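Motility protein B (PDB 3S02) probably forms, together with MotA, the stator of the flagellar motor, and may fasten the torque-generating machinery to the cell wall through this periplasmic domain. Local coordinates at residues B[58-63]-B[122-127]. Sequence-based numbering, arbitrary orientation.
Sequences RGFTDD and NNRVEI
The guanidinium of Arg124 lies flat over one face of the Phe60 ring, planes 23° apart, with Arg124 CZ 3.7 Å from the ring centroid in a cation-pi contact. Arg124 NH2 sits toward the rim, 3.2 Å from Phe60 CE1, while CG of the ring lies beneath the middle of the guanidinium. A bend at chi3 (-70°) brings NE beside Glu126, and the turn about the last torsion lays the guanidinium on the ring. The salt bridge, Arg124 NE to Glu126 OE2 at 3.2 Å, lies in the guanidinium plane but reaches the carboxylate from above, and it should help fix the rotation of the group. Glu126 OE1 approaches Phe60 CE2 obliquely, and Tyr104 also stacks on the phenyl ring. Underneath, Arg58 and Phe60 form hydrogen-bonded antiparallel pairs with Glu126 and Arg124, and Gly59 faces Val125 in the non-hydrogen-bonded pair between them. These two strands, 54-60 and 124-130, are neighbours inside the mixed sheet of the OmpA-like domain, the peptidoglycan-binding fold of the MotB periplasmic region. Past the strand end the pairing passes to a side chain: Asn123 OD1 accepts Asp62 N at 3.0 Å, and Asn123 ND2 donates to Asp62 OD2, also at 3.0 Å. Both acceptors are met from well above their planes, with amide and carboxylate steeply inclined to each other. CG of Asp62 stands between its backbone N and carbonyl carbon (chi1 62°), which brings OD2 to the amide while OD1 takes the backbone N of Thr64. Alongside, Asn123 OD1 also brushes Thr61 CA at 3.1 Å, and the threonine hydroxyl turns the other way, donating to Asp62 O.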
ATOM      1  N   ARG B  58       3.093  -3.495  -5.291  1.00 12.31           N
ATOM      2  CA  ARG B  58       2.119  -4.309  -4.492  1.00 13.31           C
ATOM      3  C   ARG B  58       2.202  -5.751  -4.882  1.00 12.96           C
ATOM      4  O   ARG B  58       2.373  -6.056  -6.059  1.00 13.06           O
ATOM      5  CB  ARG B  58       0.692  -3.768  -4.671  1.00 13.12           C
ATOM      6  CG  ARG B  58       0.524  -3.291  -6.079  1.00 16.49           C
ATOM      7  CD  ARG B  58      -0.583  -2.341  -6.338  1.00 19.15           C
ATOM      8  NE  ARG B  58      -0.729  -1.248  -5.398  1.00 19.42           N
ATOM      9  CZ  ARG B  58      -1.878  -0.591  -5.293  1.00 19.21           C
ATOM     10  NH1 ARG B  58      -2.904  -0.943  -6.080  1.00 16.20           N
ATOM     11  NH2 ARG B  58      -2.012   0.384  -4.414  1.00 17.57           N
ATOM     12  N   GLY B  59       2.129  -6.635  -3.899  1.00 13.08           N
ATOM     13  CA  GLY B  59       2.263  -8.072  -4.159  1.00 13.62           C
ATOM     14  C   GLY B  59       0.969  -8.844  -3.927  1.00 14.34           C
ATOM     15  O   GLY B  59       0.221  -8.544  -2.972  1.00 14.45           O
ATOM     16  N   PHE B  60       0.688  -9.813  -4.809  1.00 14.45           N
ATOM     17  CA  PHE B  60      -0.491 -10.676  -4.695  1.00 15.01           C
ATOM     18  C   PHE B  60      -0.030 -12.103  -4.926  1.00 16.12           C
ATOM     19  O   PHE B  60       0.897 -12.323  -5.719  1.00 17.07           O
ATOM     20  CB  PHE B  60      -1.558 -10.390  -5.769  1.00 14.02           C
ATOM     21  CG  PHE B  60      -1.968  -8.963  -5.892  1.00 14.25           C
ATOM     22  CD1 PHE B  60      -3.211  -8.552  -5.432  1.00 11.48           C
ATOM     23  CD2 PHE B  60      -1.130  -8.018  -6.535  1.00 14.15           C
ATOM     24  CE1 PHE B  60      -3.623  -7.208  -5.579  1.00 13.01           C
ATOM     25  CE2 PHE B  60      -1.530  -6.664  -6.679  1.00 13.72           C
ATOM     26  CZ  PHE B  60      -2.778  -6.256  -6.193  1.00 12.69           C
ATOM     27  N   THR B  61      -0.718 -13.066  -4.306  1.00 16.09           N
ATOM     28  CA  THR B  61      -0.398 -14.466  -4.458  1.00 16.60           C
ATOM     29  C   THR B  61      -1.685 -15.280  -4.655  1.00 17.77           C
ATOM     30  O   THR B  61      -2.786 -14.824  -4.283  1.00 17.22           O
ATOM     31  CB  THR B  61       0.280 -15.033  -3.184  1.00 16.63           C
ATOM     32  OG1 THR B  61      -0.700 -15.080  -2.137  1.00 18.22           O
ATOM     33  CG2 THR B  61       1.453 -14.181  -2.734  1.00 14.86           C
ATOM     34  N   ASP B  62      -1.542 -16.495  -5.192  1.00 17.77           N
ATOM     35  CA  ASP B  62      -2.612 -17.467  -5.113  1.00 19.24           C
ATOM     36  C   ASP B  62      -2.805 -17.900  -3.672  1.00 20.51           C
ATOM     37  O   ASP B  62      -2.191 -17.332  -2.742  1.00 19.56           O
ATOM     38  CB  ASP B  62      -2.296 -18.697  -5.976  1.00 19.65           C
ATOM     39  CG  ASP B  62      -1.052 -19.435  -5.525  1.00 19.92           C
ATOM     40  OD1 ASP B  62      -0.760 -19.495  -4.319  1.00 21.89           O
ATOM     41  OD2 ASP B  62      -0.337 -19.958  -6.383  1.00 22.41           O
ATOM     42  N   ASP B  63      -3.612 -18.944  -3.489  1.00 22.30           N
ATOM     43  CA  ASP B  63      -3.929 -19.435  -2.151  1.00 24.70           C
ATOM     44  C   ASP B  63      -3.399 -20.845  -1.937  1.00 25.98           C
ATOM     45  O   ASP B  63      -3.883 -21.581  -1.092  1.00 26.93           O
ATOM     46  CB  ASP B  63      -5.436 -19.333  -1.877  1.00 24.80           C
ATOM     47  CG  ASP B  63      -6.236 -20.449  -2.520  1.00 27.07           C
ATOM     48  OD1 ASP B  63      -5.719 -21.165  -3.430  1.00 27.93           O
ATOM     49  OD2 ASP B  63      -7.401 -20.621  -2.083  1.00 29.34           O
ATOM     50  N   ASN B 122      -2.901 -15.244 -10.277  1.00 27.97           N
ATOM     51  CA  ASN B 122      -3.081 -14.549  -9.022  1.00 25.44           C
ATOM     52  C   ASN B 122      -1.783 -14.169  -8.329  1.00 24.37           C
ATOM     53  O   ASN B 122      -1.773 -13.307  -7.446  1.00 23.70           O
ATOM     54  CB  ASN B 122      -3.949 -15.378  -8.098  1.00 25.86           C
ATOM     55  CG  ASN B 122      -5.406 -15.397  -8.538  1.00 26.11           C
ATOM     56  OD1 ASN B 122      -5.929 -14.379  -9.012  1.00 25.02           O
ATOM     57  ND2 ASN B 122      -6.066 -16.560  -8.407  1.00 22.97           N
ATOM     58  N   ASN B 123      -0.683 -14.795  -8.734  1.00 23.13           N
ATOM     59  CA  ASN B 123       0.632 -14.370  -8.272  1.00 22.39           C
ATOM     60  C   ASN B 123       1.101 -13.160  -9.083  1.00 21.08           C
ATOM     61  O   ASN B 123       1.462 -13.306 -10.244  1.00 20.86           O
ATOM     62  CB  ASN B 123       1.634 -15.516  -8.380  1.00 22.47           C
ATOM     63  CG  ASN B 123       1.342 -16.616  -7.404  1.00 24.99           C
ATOM     64  OD1 ASN B 123       1.251 -16.366  -6.211  1.00 30.33           O
ATOM     65  ND2 ASN B 123       1.185 -17.846  -7.894  1.00 24.77           N
ATOM     66  N   ARG B 124       1.079 -11.969  -8.489  1.00 19.45           N
ATOM     67  CA  ARG B 124       1.362 -10.755  -9.264  1.00 18.47           C
ATOM     68  C   ARG B 124       2.194  -9.785  -8.473  1.00 17.70           C
ATOM     69  O   ARG B 124       2.082  -9.716  -7.236  1.00 18.30           O
ATOM     70  CB  ARG B 124       0.064 -10.039  -9.710  1.00 17.98           C
ATOM     71  CG  ARG B 124      -1.111 -10.962  -9.814  1.00 20.78           C
ATOM     72  CD  ARG B 124      -2.337 -10.445 -10.478  1.00 22.59           C
ATOM     73  NE  ARG B 124      -3.122  -9.418  -9.781  1.00 24.45           N
ATOM     74  CZ  ARG B 124      -3.988  -9.580  -8.766  1.00 24.78           C
ATOM     75  NH1 ARG B 124      -4.200 -10.742  -8.149  1.00 22.68           N
ATOM     76  NH2 ARG B 124      -4.644  -8.508  -8.341  1.00 25.39           N
ATOM     77  N   VAL B 125       3.006  -9.011  -9.185  1.00 16.09           N
ATOM     78  CA  VAL B 125       3.541  -7.787  -8.625  1.00 14.08           C
ATOM     79  C   VAL B 125       3.159  -6.643  -9.550  1.00 13.68           C
ATOM     80  O   VAL B 125       3.278  -6.747 -10.777  1.00 14.19           O
ATOM     81  CB  VAL B 125       5.048  -7.855  -8.370  1.00 14.48           C
ATOM     82  CG1 VAL B 125       5.524  -6.576  -7.736  1.00 13.57           C
ATOM     83  CG2 VAL B 125       5.406  -9.065  -7.471  1.00 12.88           C
ATOM     84  N   GLU B 126       2.641  -5.566  -8.972  1.00 12.55           N
ATOM     85  CA  GLU B 126       2.143  -4.455  -9.763  1.00 12.18           C
ATOM     86  C   GLU B 126       2.643  -3.176  -9.178  1.00 11.58           C
ATOM     87  O   GLU B 126       2.831  -3.068  -7.987  1.00 11.95           O
ATOM     88  CB  GLU B 126       0.622  -4.416  -9.799  1.00 11.04           C
ATOM     89  CG  GLU B 126       0.027  -5.664 -10.382  1.00 14.15           C
ATOM     90  CD  GLU B 126      -1.497  -5.715 -10.309  1.00 15.02           C
ATOM     91  OE1 GLU B 126      -2.102  -4.884  -9.585  1.00 13.51           O
ATOM     92  OE2 GLU B 126      -2.063  -6.632 -10.949  1.00 14.01           O
ATOM     93  N   ILE B 127       2.851  -2.195 -10.034  1.00 11.57           N
ATOM     94  CA  ILE B 127       3.245  -0.896  -9.575  1.00 11.17           C
ATOM     95  C   ILE B 127       2.098   0.047  -9.891  1.00 11.11           C
ATOM     96  O   ILE B 127       1.641   0.159 -11.043  1.00 11.53           O
ATOM     97  CB  ILE B 127       4.539  -0.445 -10.247  1.00 11.66           C
ATOM     98  CG1 ILE B 127       5.621  -1.523 -10.092  1.00 10.50           C
ATOM     99  CG2 ILE B 127       5.006   0.843  -9.612  1.00 11.70           C
ATOM    100  CD1 ILE B 127       6.894  -1.158 -10.790  1.00 10.36           C
TER
HETATM  101  O   HOH W   1      -4.465 -12.195  -5.328  1.00 39.61           O